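Local coordinates for protein sensor histidine kinase CitA (Klebsiella pneumoniae, PDB 1P0Z) that senses citrate through its periplasmic PAS-type domain, as the histidine kinase of a two-component system that induces the citrate-fermentation genes, at residues G9-I14 with S46-T51; M17-M22 with G117-G122; E27-Q30 with R36-A39; Y52-V55 with Q61-Y64; S89-R94 with S100-K105. All coordinates share one frame; numbering follows the deposited sequence.

Contact 1: G9-I14 with S46-T51; sequences GQRALI and SFSDAT
Arg11 on helix 6-20 reaches across to Asp49, in the loop that follows helix 34-47, and the two form a salt bridge at the protein surface. The direct bond runs from Arg11 NH2 to Asp49 OD1, 2.9 Å long with an N-H...O angle of 150°. OD1 lies close to the guanidinium plane, at its edge, but the donor stands well above the plane of the carboxylate, the two planes being turned 33° apart. A water supplies a second link: it accepts from Arg11 NE at 3.0 Å and donates to Asp49 OD2, so both carboxylate oxygens are engaged. OD1 has a further partner in the hydroxyl of Tyr123. Bends at chi2 and chi3 swing the arginine chain over to the loop. The loop is itself braced by an ST turn, in which Ser48 OG accepts from Ala50 N at 2.9 Å; the same hydroxyl is hydrogen-bonded to Gln15 OE1 of helix 6-20. The contact lies at the surface and joins the flank of the N-terminal helix to the link from helix 34-47 into strand 52-57, with Tyr123 of strand 115-124 packed against both Arg11 and Ala50.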
# COMPACT_ATOMS: atom_id res chain seq x y z
N GLY A 9 8.28 2.88 -9.99
CA GLY A 9 8.39 2.00 -8.83
C GLY A 9 9.04 2.72 -7.65
O GLY A 9 8.58 2.55 -6.52
N GLN A 10 10.06 3.54 -7.91
CA GLN A 10 10.72 4.26 -6.82
C GLN A 10 9.77 5.26 -6.18
O GLN A 10 9.79 5.40 -4.96
CB GLN A 10 12.01 4.92 -7.33
CG GLN A 10 13.09 3.91 -7.71
CD GLN A 10 13.46 2.97 -6.54
OE1 GLN A 10 14.00 3.41 -5.54
NE2 GLN A 10 13.15 1.69 -6.68
N ARG A 11 8.96 5.94 -6.99
CA ARG A 11 7.96 6.90 -6.50
C ARG A 11 6.95 6.16 -5.63
O ARG A 11 6.56 6.62 -4.54
CB ARG A 11 7.23 7.59 -7.69
CG ARG A 11 7.85 8.92 -8.14
CD ARG A 11 7.46 10.07 -7.15
NE ARG A 11 6.04 10.44 -7.28
CZ ARG A 11 5.31 10.98 -6.31
NH1 ARG A 11 5.84 11.22 -5.10
NH2 ARG A 11 4.02 11.28 -6.54
N ALA A 12 6.52 4.99 -6.09
CA ALA A 12 5.54 4.23 -5.32
C ALA A 12 6.13 3.77 -3.99
O ALA A 12 5.45 3.84 -2.94
CB ALA A 12 5.10 2.99 -6.14
N LEU A 13 7.37 3.31 -4.04
CA LEU A 13 8.02 2.79 -2.84
C LEU A 13 8.23 3.89 -1.80
O LEU A 13 7.95 3.69 -0.60
CB LEU A 13 9.33 2.10 -3.20
CG LEU A 13 10.16 1.56 -2.03
CD1 LEU A 13 9.32 0.59 -1.19
CD2 LEU A 13 11.42 0.92 -2.61
N ILE A 14 8.70 5.05 -2.26
CA ILE A 14 8.95 6.17 -1.36
C ILE A 14 7.67 6.55 -0.66
O ILE A 14 7.65 6.72 0.55
CB ILE A 14 9.53 7.40 -2.11
CG1 ILE A 14 11.00 7.14 -2.46
CG2 ILE A 14 9.38 8.68 -1.25
CD1 ILE A 14 11.90 6.94 -1.23
N SER A 46 -5.92 11.35 -3.12
CA SER A 46 -6.32 12.47 -3.96
C SER A 46 -5.10 13.27 -4.45
O SER A 46 -4.97 13.57 -5.64
CB SER A 46 -7.25 13.41 -3.18
OG SER A 46 -7.53 14.58 -3.93
N PHE A 47 -4.19 13.57 -3.53
CA PHE A 47 -3.00 14.36 -3.84
C PHE A 47 -1.92 13.62 -4.65
O PHE A 47 -1.30 14.20 -5.51
CB PHE A 47 -2.43 14.92 -2.52
CG PHE A 47 -1.34 15.91 -2.68
CD1 PHE A 47 -1.54 17.10 -3.38
CD2 PHE A 47 -0.09 15.66 -2.09
CE1 PHE A 47 -0.49 18.05 -3.49
CE2 PHE A 47 0.97 16.60 -2.19
CZ PHE A 47 0.76 17.79 -2.89
N SER A 48 -1.70 12.34 -4.37
CA SER A 48 -0.68 11.55 -5.10
C SER A 48 -1.17 11.32 -6.54
O SER A 48 -2.37 11.38 -6.79
CB SER A 48 -0.54 10.18 -4.44
OG SER A 48 0.35 9.36 -5.17
N ASP A 49 -0.25 11.04 -7.45
CA ASP A 49 -0.64 10.69 -8.81
C ASP A 49 -0.78 9.17 -8.89
O ASP A 49 -1.11 8.62 -9.94
CB ASP A 49 0.36 11.23 -9.88
CG ASP A 49 1.78 10.77 -9.67
OD1 ASP A 49 2.13 10.35 -8.55
OD2 ASP A 49 2.55 10.84 -10.65
N ALA A 50 -0.59 8.47 -7.78
CA ALA A 50 -0.77 7.01 -7.80
C ALA A 50 -2.21 6.63 -8.18
O ALA A 50 -3.20 7.36 -7.92
CB ALA A 50 -0.44 6.41 -6.43
N THR A 51 -2.37 5.45 -8.77
CA THR A 51 -3.70 4.96 -9.13
C THR A 51 -4.50 4.59 -7.89
O THR A 51 -5.72 4.84 -7.81
CB THR A 51 -3.61 3.68 -9.98
OG1 THR A 51 -2.79 3.93 -11.10
CG2 THR A 51 -5.00 3.27 -10.50
O HOH W 1 5.01 10.74 -10.09

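Contact 2: M17-M22 with G117-G122; sequences MQISAM and GIVSVG. With NA (sodium ion), chain L.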
# COMPACT_ATOMS: atom_id res chain seq x y z
N MET A 17 6.52 3.92 1.94
CA MET A 17 7.34 4.02 3.15
C MET A 17 6.88 5.21 4.00
O MET A 17 6.72 5.08 5.22
CB MET A 17 8.82 4.12 2.77
CG MET A 17 9.31 2.81 2.22
SD MET A 17 11.02 2.87 1.73
CE MET A 17 11.78 3.09 3.32
N GLN A 18 6.66 6.35 3.36
CA GLN A 18 6.24 7.54 4.08
C GLN A 18 4.89 7.35 4.75
O GLN A 18 4.71 7.70 5.91
CB GLN A 18 6.16 8.74 3.12
CG GLN A 18 7.50 9.19 2.68
CD GLN A 18 7.43 10.28 1.65
OE1 GLN A 18 6.71 10.17 0.66
NE2 GLN A 18 8.20 11.33 1.87
N ILE A 19 3.93 6.80 4.01
CA ILE A 19 2.60 6.64 4.57
C ILE A 19 2.63 5.62 5.70
O ILE A 19 2.01 5.85 6.77
CB ILE A 19 1.61 6.17 3.48
CG1 ILE A 19 1.47 7.28 2.43
CG2 ILE A 19 0.28 5.79 4.10
CD1 ILE A 19 0.64 6.87 1.24
N SER A 20 3.35 4.51 5.50
CA SER A 20 3.33 3.46 6.53
C SER A 20 3.96 3.89 7.85
O SER A 20 3.69 3.29 8.88
CB SER A 20 4.03 2.17 6.03
OG SER A 20 5.41 2.39 5.82
N ALA A 21 4.80 4.91 7.80
CA ALA A 21 5.50 5.40 8.99
C ALA A 21 4.74 6.50 9.72
O ALA A 21 5.19 6.95 10.80
CB ALA A 21 6.88 5.91 8.59
N MET A 22 3.60 6.94 9.19
CA MET A 22 2.85 8.01 9.85
C MET A 22 2.31 7.56 11.22
O MET A 22 1.58 6.59 11.30
CB MET A 22 1.67 8.48 8.99
CG MET A 22 2.11 9.24 7.74
SD MET A 22 0.76 9.49 6.60
CE MET A 22 -0.18 10.75 7.43
N GLY A 117 0.73 -4.24 9.94
CA GLY A 117 -0.05 -4.02 8.72
C GLY A 117 0.86 -3.71 7.54
O GLY A 117 2.08 -3.86 7.61
N ILE A 118 0.25 -3.24 6.45
CA ILE A 118 1.01 -2.98 5.22
C ILE A 118 0.36 -1.83 4.43
O ILE A 118 -0.85 -1.63 4.46
CB ILE A 118 1.01 -4.28 4.35
CG1 ILE A 118 1.82 -4.08 3.05
CG2 ILE A 118 -0.44 -4.72 4.04
CD1 ILE A 118 1.99 -5.42 2.24
N VAL A 119 1.19 -1.07 3.73
CA VAL A 119 0.68 -0.03 2.83
C VAL A 119 1.22 -0.39 1.44
O VAL A 119 2.39 -0.75 1.29
CB VAL A 119 1.22 1.37 3.18
CG1 VAL A 119 0.83 2.38 2.07
CG2 VAL A 119 0.67 1.81 4.54
N SER A 120 0.33 -0.31 0.45
CA SER A 120 0.72 -0.60 -0.94
C SER A 120 0.27 0.60 -1.76
O SER A 120 -0.92 0.95 -1.74
CB SER A 120 -0.01 -1.86 -1.44
OG SER A 120 0.30 -2.09 -2.82
N VAL A 121 1.21 1.23 -2.47
CA VAL A 121 0.87 2.36 -3.33
C VAL A 121 1.07 1.84 -4.74
O VAL A 121 2.14 1.37 -5.09
CB VAL A 121 1.81 3.55 -3.05
CG1 VAL A 121 1.61 4.63 -4.08
CG2 VAL A 121 1.55 4.07 -1.60
N GLY A 122 0.04 1.94 -5.56
CA GLY A 122 0.13 1.35 -6.89
C GLY A 122 -0.14 2.27 -8.06
O GLY A 122 -0.92 3.22 -7.97
NA NA L . 7.23 1.02 6.59
O HOH W 2 8.40 3.08 6.43
O HOH W 3 9.47 -0.10 6.76
O HOH W 4 7.58 1.25 9.04
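Ile19 and Val119 meet through branches set by their first torsions: Ile19 at chi1 -65° turns CG2 anti to its backbone N, and Val119 at 171° does the same with CG1, which brings these two methyls to 4.0 Å. This is helix-on-sheet packing in the extracellular PAS fold, with the last turn of helix 6-20 lying on strand 115-124, the central strand of the antiparallel sheet. The two side chains meet at about a right angle, and Ile19 CG2 faces both methyls of Val119. Farther along the strand, the extended CG1-CD1 arm of Ile19 brings CD1 to 4.1 Å from Val121 CG2. Ile41 and Met44 of helix 34-47 also touch Ile19, so this residue joins two helices and the sheet in a buried apolar layer. Ser20 takes part with both its side-chain atoms. Its CB packs on Val119 CG2 at 3.7 Å, while its hydroxyl is directed to a sodium ion and is hydrogen-bonded to Ala16 O. Ser106 OG and Pro107 O, from strand 101-109, bind the same ion, as do three waters, one of which donates to Met17 O at 2.9 Å. The bond from Ser20 OG to sodium measures 2.4 Å.

Contact 3: E27-Q30 with R36-A39; sequences EAVQ and RIKA
This is a small, buried apolar contact between two consecutive helices, 23-30 and 34-47, just where the short connection between them brings the chain back on itself. Ala28 and Ile37 are the nearest pair, their CA atoms 5.9 Å apart, a spacing consistent with the small side chain of the alanine. The alanine methyl is shared between two residues of the other helix. Ala28 CB lies 3.6 Å from both Ile37 CG1 and Arg36 CG, touching the isoleucine on its longer branch and the arginine on the first part of its aliphatic stem. One residue on, Val29 CG2 meets Ile37 CD1 at 4.1 Å. The isoleucine takes part through its CG1-CD1 arm: CG1 sits beside the backbone N, chi1 -67°, and the next torsion is extended, which carries CD1 past the alanine to the valine. Both Val29 and Ile37 also rest on Leu63 of strand 62-64, and Val29 on Ile116 of strand 115-124, so the pair also packs on the sheet. Arg36 behaves differently along its length. With CG anti to the backbone N (chi1 -179°) and a bend at chi2 (52°), the stem covers Ala28 while the guanidinium runs on to a salt bridge with Glu24 of helix 23-30. Between the two segments themselves the attachment is thus wholly van der Waals in character, carried by three carbon-carbon contacts, whereas the charge of Arg36 is met by a carboxylate one turn before Ala28.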
# COMPACT_ATOMS: atom_id res chain seq x y z
N GLU A 27 -1.44 4.41 14.73
CA GLU A 27 -2.49 4.40 15.76
C GLU A 27 -3.86 3.95 15.26
O GLU A 27 -4.52 3.12 15.90
CB GLU A 27 -2.64 5.78 16.41
CG GLU A 27 -3.70 5.79 17.52
CD GLU A 27 -3.80 7.12 18.24
OE1 GLU A 27 -2.80 7.54 18.86
OE2 GLU A 27 -4.87 7.75 18.19
N ALA A 28 -4.27 4.46 14.10
CA ALA A 28 -5.57 4.11 13.54
C ALA A 28 -5.62 2.61 13.22
O ALA A 28 -6.67 1.97 13.39
CB ALA A 28 -5.86 4.95 12.29
N VAL A 29 -4.50 2.04 12.78
CA VAL A 29 -4.48 0.61 12.48
C VAL A 29 -4.55 -0.24 13.76
O VAL A 29 -5.24 -1.26 13.79
CB VAL A 29 -3.20 0.25 11.65
CG1 VAL A 29 -3.02 -1.27 11.54
CG2 VAL A 29 -3.33 0.86 10.25
N GLN A 30 -3.83 0.17 14.80
CA GLN A 30 -3.82 -0.55 16.07
C GLN A 30 -5.23 -0.60 16.63
O GLN A 30 -5.65 -1.62 17.18
CB GLN A 30 -2.89 0.15 17.08
CG GLN A 30 -1.43 0.04 16.71
CD GLN A 30 -0.49 0.75 17.67
OE1 GLN A 30 -0.68 1.93 17.99
NE2 GLN A 30 0.54 0.04 18.12
N ARG A 36 -11.22 6.50 10.56
CA ARG A 36 -10.02 7.30 10.81
C ARG A 36 -8.99 7.01 9.68
O ARG A 36 -8.35 7.94 9.15
CB ARG A 36 -9.44 6.95 12.17
CG ARG A 36 -8.19 7.74 12.55
CD ARG A 36 -8.42 9.25 12.39
NE ARG A 36 -7.19 9.99 12.65
CZ ARG A 36 -6.94 11.21 12.18
NH1 ARG A 36 -7.84 11.84 11.41
NH2 ARG A 36 -5.79 11.81 12.47
N ILE A 37 -8.84 5.74 9.32
CA ILE A 37 -7.90 5.37 8.25
C ILE A 37 -8.34 6.03 6.94
O ILE A 37 -7.52 6.60 6.21
CB ILE A 37 -7.83 3.84 8.09
CG1 ILE A 37 -7.17 3.26 9.34
CG2 ILE A 37 -7.00 3.45 6.83
CD1 ILE A 37 -7.22 1.76 9.43
N LYS A 38 -9.64 5.96 6.65
CA LYS A 38 -10.16 6.59 5.43
C LYS A 38 -9.88 8.10 5.41
O LYS A 38 -9.48 8.66 4.39
CB LYS A 38 -11.67 6.35 5.32
CG LYS A 38 -12.30 6.95 4.07
CD LYS A 38 -13.83 6.74 4.13
CE LYS A 38 -14.50 6.84 2.75
NZ LYS A 38 -14.19 8.06 1.98
N ALA A 39 -10.11 8.76 6.55
CA ALA A 39 -9.86 10.20 6.65
C ALA A 39 -8.39 10.55 6.42
O ALA A 39 -8.07 11.64 5.88
CB ALA A 39 -10.29 10.71 8.02

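Contact 4: Y52-V55 with Q61-Y64; sequences YITV and QRLY. With FLC (citrate anion), chain K.
Arg62 and Thr54 pack side by side on neighbouring strands and grip the same carboxylate of a bound citrate. Arg62 CB lies 4.0 Å from Val55 O, and from CG the chain runs extended to NE. CG and CD pass along the Thr54 methyl, with Arg62 CD 3.9 Å from CG2. At the tip, Arg62 NE donates to citrate OB1 and Arg62 NH2 to OB2, the latter at 2.8 Å and nearly straight, 169°; the carboxylate thus lies at the guanidinium edge and is held by two side-by-side bonds. Thr54 OG1 adds a third, to OB1 at 2.9 Å. With OG1 beside the backbone N, chi1 -67°, the threonine turns its hydroxyl to the ligand and its methyl to the arginine. Tyr52 presents a ring face to the citrate, whose CA methylene sits 3.5 Å from CE1.

The backbones pair around Val55. Val55 N donates to Tyr64 O, and Val55 O accepts from both Leu63 N, at 2.7 Å, and Tyr64 N, the two donors coming from the same face of the carbonyl plane. On the side away from the citrate, Val55 CB packs on Tyr64 CB, and the tyrosine hydroxyl is hydrogen-bonded to Asp42 of helix 34-47. Two residues opposite one define a classic beta bulge, here in the hairpin 52-64 that contributes Thr54 and Arg62 to the PAS-domain citrate site, shared with His65, Lys105, Ser120 and others.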
# COMPACT_ATOMS: atom_id res chain seq x y z
N TYR A 52 -3.82 4.01 -6.90
CA TYR A 52 -4.50 3.58 -5.70
C TYR A 52 -3.56 3.44 -4.53
O TYR A 52 -2.34 3.41 -4.68
CB TYR A 52 -5.19 2.20 -5.94
CG TYR A 52 -4.23 1.05 -6.24
CD1 TYR A 52 -3.56 0.38 -5.22
CD2 TYR A 52 -3.99 0.64 -7.56
CE1 TYR A 52 -2.66 -0.66 -5.49
CE2 TYR A 52 -3.13 -0.41 -7.84
CZ TYR A 52 -2.46 -1.06 -6.79
OH TYR A 52 -1.57 -2.08 -7.02
N ILE A 53 -4.17 3.31 -3.34
CA ILE A 53 -3.41 3.02 -2.13
C ILE A 53 -4.28 2.01 -1.39
O ILE A 53 -5.49 2.23 -1.23
CB ILE A 53 -3.24 4.26 -1.21
CG1 ILE A 53 -2.49 5.35 -1.97
CG2 ILE A 53 -2.50 3.83 0.07
CD1 ILE A 53 -2.35 6.67 -1.19
N THR A 54 -3.66 0.93 -0.93
CA THR A 54 -4.35 -0.08 -0.16
C THR A 54 -3.66 -0.19 1.20
O THR A 54 -2.42 -0.11 1.28
CB THR A 54 -4.24 -1.49 -0.84
OG1 THR A 54 -4.96 -1.48 -2.08
CG2 THR A 54 -4.82 -2.61 0.09
N VAL A 55 -4.46 -0.34 2.27
CA VAL A 55 -3.88 -0.52 3.60
C VAL A 55 -4.44 -1.84 4.14
O VAL A 55 -5.66 -2.08 4.07
CB VAL A 55 -4.28 0.60 4.59
CG1 VAL A 55 -3.64 0.28 5.98
CG2 VAL A 55 -3.79 1.98 4.06
N GLN A 61 -5.73 -8.47 5.89
CA GLN A 61 -7.14 -8.12 5.65
C GLN A 61 -7.17 -6.60 5.36
O GLN A 61 -6.59 -5.82 6.09
CB GLN A 61 -8.00 -8.41 6.90
CG GLN A 61 -9.46 -8.08 6.63
CD GLN A 61 -10.34 -8.30 7.86
OE1 GLN A 61 -10.83 -7.35 8.48
NE2 GLN A 61 -10.53 -9.56 8.22
N ARG A 62 -7.84 -6.18 4.29
CA ARG A 62 -7.86 -4.76 3.95
C ARG A 62 -8.63 -3.87 4.92
O ARG A 62 -9.77 -4.17 5.28
CB ARG A 62 -8.41 -4.54 2.53
CG ARG A 62 -7.59 -5.26 1.44
CD ARG A 62 -8.06 -4.75 0.05
NE ARG A 62 -7.49 -5.58 -1.02
CZ ARG A 62 -8.03 -6.74 -1.41
NH1 ARG A 62 -9.15 -7.19 -0.83
NH2 ARG A 62 -7.44 -7.45 -2.36
N LEU A 63 -7.96 -2.80 5.34
CA LEU A 63 -8.55 -1.79 6.20
C LEU A 63 -8.95 -0.59 5.33
O LEU A 63 -9.75 0.26 5.75
CB LEU A 63 -7.55 -1.35 7.28
CG LEU A 63 -7.03 -2.46 8.18
CD1 LEU A 63 -5.97 -1.92 9.12
CD2 LEU A 63 -8.18 -3.10 8.95
N TYR A 64 -8.38 -0.52 4.12
CA TYR A 64 -8.69 0.55 3.18
C TYR A 64 -8.40 0.10 1.77
O TYR A 64 -7.38 -0.56 1.53
CB TYR A 64 -7.85 1.82 3.49
CG TYR A 64 -8.10 2.96 2.51
CD1 TYR A 64 -7.42 3.03 1.28
CD2 TYR A 64 -9.00 4.00 2.82
CE1 TYR A 64 -7.64 4.09 0.38
CE2 TYR A 64 -9.22 5.07 1.94
CZ TYR A 64 -8.54 5.11 0.73
OH TYR A 64 -8.71 6.21 -0.07
CAC FLC K . -5.93 -3.99 -6.52
CA FLC K . -4.73 -3.45 -5.69
CB FLC K . -4.08 -4.57 -4.74
CBC FLC K . -5.02 -5.03 -3.56
CG FLC K . -2.66 -4.06 -4.21
CGC FLC K . -1.85 -5.01 -3.30
OA1 FLC K . -6.93 -4.37 -5.93
OA2 FLC K . -5.73 -4.06 -7.73
OB1 FLC K . -5.57 -4.17 -2.86
OB2 FLC K . -5.11 -6.26 -3.34
OG1 FLC K . -2.18 -6.25 -3.19
OG2 FLC K . -0.93 -4.51 -2.70
OHB FLC K . -3.78 -5.76 -5.47

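Contact 5: S89-R94 with S100-K105; sequences SYVSVR and SSLRGK. With OMO (Mo(VI)(=O)(oh)2 cluster), chain N.
Strands 90-94 and 101-105 pair as an antiparallel hairpin joined by six backbone hydrogen bonds. Tyr90 exchanges two with Lys105, Ser92 two with Arg103, and Arg94 two with Ser101; the shortest, Arg103 N to Ser92 O, is 2.7 Å and nearly straight at 173°. In the intervening non-hydrogen-bonded pairs, Val91 faces Gly104 and Val93 faces Leu102.

Apolar contacts divide between the two faces. On the one carrying Val91, Val93 and Leu102, Val91 CG1 meets Leu102 CD1, in one of its two conformers, at 3.7 Å. On the other, Lys105 CB lies over the Tyr90 ring in a CH-pi contact, 4.2 Å from the centroid.

Charged groups gather at the far end of the latter face. Arg94 CB sits 3.5 Å above Arg103 CZ, over the centre of the guanidinium. A bend at chi3, 75°, turns the Arg94 head so that it and Arg103 converge on the bound molybdenum(VI) oxo cluster. Arg94 NE donates to its OR1 at 2.8 Å and Arg103 NH1 to the same oxygen at 2.9 Å, while Arg94 NH2 binds OM1. Asp79 forms salt bridges with both Arg103 and Lys105, probably offsetting part of this positive charge. Arg103 and Lys105 belong to the citrate site.

Within the fold, strand 90-96 is outermost in this chain's sheet, strand 101-109 pairs on its other side with 115-124, and helix 6-20 covers Val91 through Gln10 and Leu13.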
# COMPACT_ATOMS: atom_id res chain seq x y z
N SER A 89 10.52 -3.71 2.58
CA SER A 89 9.87 -2.68 1.73
C SER A 89 10.42 -2.94 0.33
O SER A 89 11.63 -3.15 0.14
CB SER A 89 10.21 -1.27 2.20
OG SER A 89 9.64 -1.02 3.50
N TYR A 90 9.55 -2.92 -0.68
CA TYR A 90 10.01 -3.29 -2.03
C TYR A 90 9.00 -2.90 -3.12
O TYR A 90 7.88 -2.50 -2.81
CB TYR A 90 10.18 -4.82 -2.10
CG TYR A 90 8.97 -5.60 -1.58
CD1 TYR A 90 8.81 -5.84 -0.21
CD2 TYR A 90 7.93 -6.02 -2.44
CE1 TYR A 90 7.67 -6.46 0.29
CE2 TYR A 90 6.77 -6.65 -1.92
CZ TYR A 90 6.65 -6.87 -0.55
OH TYR A 90 5.51 -7.50 0.00
N VAL A 91 9.44 -3.02 -4.37
CA VAL A 91 8.59 -2.77 -5.52
C VAL A 91 8.14 -4.14 -6.04
O VAL A 91 8.94 -5.07 -6.15
CB VAL A 91 9.37 -2.06 -6.64
CG1 VAL A 91 8.52 -1.94 -7.89
CG2 VAL A 91 9.78 -0.68 -6.15
N SER A 92 6.85 -4.26 -6.32
CA SER A 92 6.29 -5.52 -6.82
C SER A 92 5.41 -5.19 -8.04
O SER A 92 4.99 -4.05 -8.20
CB SER A 92 5.44 -6.18 -5.72
OG SER A 92 4.68 -7.29 -6.19
N VAL A 93 5.16 -6.19 -8.89
CA VAL A 93 4.27 -5.96 -10.04
C VAL A 93 3.23 -7.07 -10.03
O VAL A 93 3.54 -8.24 -9.77
CB VAL A 93 5.03 -5.95 -11.40
CG1 VAL A 93 5.74 -7.31 -11.68
CG2 VAL A 93 4.03 -5.61 -12.56
N ARG A 94 1.98 -6.68 -10.21
CA ARG A 94 0.92 -7.70 -10.24
C ARG A 94 -0.37 -7.13 -10.76
O ARG A 94 -0.69 -5.96 -10.62
CB ARG A 94 0.63 -8.29 -8.85
CG ARG A 94 0.27 -9.80 -8.95
CD ARG A 94 -0.28 -10.33 -7.61
NE ARG A 94 -1.66 -9.91 -7.30
CZ ARG A 94 -2.75 -10.53 -7.78
NH1 ARG A 94 -2.60 -11.59 -8.58
NH2 ARG A 94 -3.96 -10.14 -7.42
N SER A 100 -2.88 -4.62 -14.16
CA SER A 100 -1.45 -4.80 -13.98
C SER A 100 -0.84 -3.50 -13.48
O SER A 100 -0.90 -2.46 -14.16
CB SER A 100 -0.80 -5.25 -15.28
OG SER A 100 0.54 -5.62 -15.02
N SER A 101 -0.25 -3.56 -12.28
CA SER A 101 0.29 -2.35 -11.67
C SER A 101 1.59 -2.57 -10.94
O SER A 101 1.85 -3.65 -10.42
CB SER A 101 -0.72 -1.82 -10.63
OG SER A 101 -1.06 -2.82 -9.63
N LEU A 102 2.41 -1.52 -10.88
CA LEU A 102 3.68 -1.56 -10.13
C LEU A 102 3.29 -1.06 -8.73
O LEU A 102 2.66 -0.00 -8.63
CB LEU A 102 4.67 -0.60 -10.80
CG LEU A 102 6.17 -0.83 -10.58
CD1 LEU A 102 6.56 -2.21 -11.02
CD2 LEU A 102 6.95 0.22 -11.36
N ARG A 103 3.67 -1.79 -7.67
CA ARG A 103 3.30 -1.46 -6.29
C ARG A 103 4.53 -1.18 -5.48
O ARG A 103 5.53 -1.86 -5.66
CB ARG A 103 2.64 -2.64 -5.57
CG ARG A 103 1.37 -3.17 -6.24
CD ARG A 103 1.67 -4.44 -7.17
NE ARG A 103 0.34 -4.78 -7.66
CZ ARG A 103 -0.53 -5.57 -7.02
NH1 ARG A 103 -0.18 -6.17 -5.89
NH2 ARG A 103 -1.82 -5.62 -7.44
N GLY A 104 4.45 -0.17 -4.63
CA GLY A 104 5.52 0.03 -3.66
C GLY A 104 4.85 -0.46 -2.37
O GLY A 104 3.75 -0.00 -2.05
N LYS A 105 5.49 -1.39 -1.64
CA LYS A 105 4.92 -1.97 -0.42
C LYS A 105 5.84 -1.74 0.73
O LYS A 105 7.06 -1.79 0.57
CB LYS A 105 4.76 -3.47 -0.58
CG LYS A 105 3.98 -3.90 -1.87
CD LYS A 105 2.80 -4.78 -1.47
CE LYS A 105 2.25 -5.47 -2.66
NZ LYS A 105 1.05 -6.24 -2.22
OM1 OMO N . -4.99 -8.40 -5.29
MO OMO N . -3.59 -7.55 -4.35
OR1 OMO N . -2.25 -8.10 -5.27
OM2 OMO N . -3.55 -8.56 -2.93

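Overall arrangement
From the N terminus, helix 6-20 enters contact 1 first and contact 2 soon after. Contact 1 closes when the chain leaves helix 34-47, and this large loop encloses contact 3, where helices 23-30 and 34-47 pack beside the short connection between them. Contact 2 stays open until strand 115-124, so it crosses contact 1 and spans contacts 3, 4 and 5. The two hairpins follow in series, contact 4 at one edge of the sheet and contact 5 at the other. Both pair through the backbone with the central strand of contact 2, and Tyr52 joins Ser101 directly. Contact 3 packs on contact 4, whereas contact 5 lies across the domain from it.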